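Local coordinates for CaaX farnesyltransferase beta subunit Ram1 (Aspergillus fumigatus, PDB 4L9P), which probably catalyses, together with its alpha subunit, the zinc-dependent transfer of a farnesyl group to C-terminal CaaX cysteines, supplying the peptide-binding part, at residues Cys317-Ala320 / Cys321-Leu324. Numbering follows the deposited sequence.
Sequences CALA and CLCL
L322 N donates to A318 O at 2.9 Å, and C321 N reaches C317 O over the same 2.9 Å: successive i to i+4 bonds of an alpha-helix in its last turns. C323 N continues the ladder to L319 O at 3.0 Å. The fourth rung, from L324 N to A320 O, stretches to 3.2 Å and bends to 130°, a weak bond. L324 N also donates to C321 O, an i to i+3 bond, and is thus shared between A320 O and C321 O.

Side chains meet this ladder mainly through the carbonyls. CB of C321 lies 3.1 Å from C317 O. L322, with CG anti to its carbonyl carbon (chi1 -76°), is folded back along the helix, and CG lies 3.4 Å from A318 O. Its methyl CD1 only grazes CD2 of L319, at 4.5 Å. Both leucines also pack outside the turn: L319 against V332 of helix 328-335 and L378 and V379 of helix 375-384, L322 against V331 of helix 328-335. C323 has SG beside its backbone N (chi1 -68°), which brings the sulfur back near L319 O; a small, weakly polar thiol, it also packs against P328 and V332.

The methyl of A320 meets Y255 of helix 251-263 and L378 of helix 375-384, and A318 packs against I302 in a loop; side chains this small probably allow the neighbours to lie near the backbone. C317, on the face toward Y255 and V251, has its side chain about 4 Å from the bound farnesyl diphosphate analogue (nearest atoms); it carries a short thiol, probably suited to a wall facing the isoprenoid. Every residue here is buried, as befits helix 312-323 of the alpha-alpha toroid, whose helices surround the isoprenoid pocket of prenyltransferase beta subunits.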
ATOM      1  N   CYS B 317      -0.126   2.634  -4.544  1.00  3.27           N
ATOM      2  CA  CYS B 317      -0.136   1.860  -5.804  1.00  4.41           C
ATOM      3  C   CYS B 317      -1.151   2.409  -6.815  1.00  3.99           C
ATOM      4  O   CYS B 317      -0.863   2.507  -8.012  1.00  4.27           O
ATOM      5  CB  CYS B 317      -0.528   0.398  -5.481  1.00  5.04           C
ATOM      6  SG  CYS B 317       0.776  -0.530  -4.607  1.00  6.87           S
ATOM      7  N   ALA B 318      -2.360   2.711  -6.346  1.00  3.44           N
ATOM      8  CA  ALA B 318      -3.410   3.199  -7.240  1.00  3.13           C
ATOM      9  C   ALA B 318      -3.097   4.584  -7.810  1.00  4.26           C
ATOM     10  O   ALA B 318      -3.295   4.802  -9.001  1.00  5.10           O
ATOM     11  CB  ALA B 318      -4.785   3.222  -6.527  1.00  4.52           C
ATOM     12  N   LEU B 319      -2.654   5.510  -6.952  1.00  3.48           N
ATOM     13  CA  LEU B 319      -2.409   6.879  -7.438  1.00  3.84           C
ATOM     14  C   LEU B 319      -1.191   6.888  -8.358  1.00  3.91           C
ATOM     15  O   LEU B 319      -1.213   7.571  -9.395  1.00  5.16           O
ATOM     16  CB  LEU B 319      -2.150   7.813  -6.262  1.00  4.42           C
ATOM     17  CG  LEU B 319      -3.415   8.081  -5.413  1.00  6.40           C
ATOM     18  CD1 LEU B 319      -3.037   8.753  -4.084  1.00  7.31           C
ATOM     19  CD2 LEU B 319      -4.443   8.918  -6.239  1.00  9.26           C
ATOM     20  N   ALA B 320      -0.137   6.131  -8.019  1.00  4.12           N
ATOM     21  CA  ALA B 320       1.029   6.086  -8.886  1.00  4.02           C
ATOM     22  C   ALA B 320       0.629   5.436 -10.218  1.00  4.82           C
ATOM     23  O   ALA B 320       1.039   5.892 -11.288  1.00  5.52           O
ATOM     24  CB  ALA B 320       2.186   5.271  -8.215  1.00  4.57           C
ATOM     25  N   CYS B 321      -0.177   4.359 -10.176  1.00  5.33           N
ATOM     26  CA  CYS B 321      -0.620   3.741 -11.430  1.00  6.22           C
ATOM     27  C   CYS B 321      -1.449   4.738 -12.254  1.00  5.51           C
ATOM     28  O   CYS B 321      -1.265   4.802 -13.484  1.00  6.37           O
ATOM     29  CB  CYS B 321      -1.453   2.475 -11.091  1.00  6.95           C
ATOM     30  SG  CYS B 321      -1.706   1.457 -12.551  1.00  9.02           S
ATOM     31  N   LEU B 322      -2.346   5.518 -11.615  1.00  5.89           N
ATOM     32  CA  LEU B 322      -3.140   6.519 -12.384  1.00  5.91           C
ATOM     33  C   LEU B 322      -2.213   7.522 -13.065  1.00  6.25           C
ATOM     34  O   LEU B 322      -2.457   7.897 -14.220  1.00  7.94           O
ATOM     35  CB  LEU B 322      -4.109   7.294 -11.474  1.00  6.49           C
ATOM     36  CG  LEU B 322      -5.344   6.485 -11.083  1.00  6.48           C
ATOM     37  CD1 LEU B 322      -6.131   7.325 -10.080  1.00  7.29           C
ATOM     38  CD2 LEU B 322      -6.252   6.109 -12.262  1.00  6.82           C
ATOM     39  N   CYS B 323      -1.130   7.905 -12.384  1.00  5.66           N
ATOM     40  CA  CYS B 323      -0.199   8.853 -12.971  1.00  6.83           C
ATOM     41  C   CYS B 323       0.669   8.241 -14.072  1.00  7.66           C
ATOM     42  O   CYS B 323       1.393   8.998 -14.763  1.00  7.98           O
ATOM     43  CB  CYS B 323       0.680   9.496 -11.854  1.00  8.16           C
ATOM     44  SG  CYS B 323      -0.380  10.569 -10.776  1.00  9.50           S
ATOM     45  N   LEU B 324       0.683   6.915 -14.251  1.00  8.68           N
ATOM     46  CA  LEU B 324       1.256   6.321 -15.462  1.00  9.73           C
ATOM     47  C   LEU B 324       0.317   6.385 -16.679  1.00 11.82           C
ATOM     48  O   LEU B 324       0.713   6.049 -17.826  1.00 13.97           O
ATOM     49  CB  LEU B 324       1.550   4.824 -15.181  1.00 10.16           C
ATOM     50  CG  LEU B 324       2.731   4.575 -14.289  1.00  9.79           C
ATOM     51  CD1 LEU B 324       2.785   3.097 -14.001  1.00 10.92           C
ATOM     52  CD2 LEU B 324       4.026   4.982 -14.986  1.00 10.46           C
TER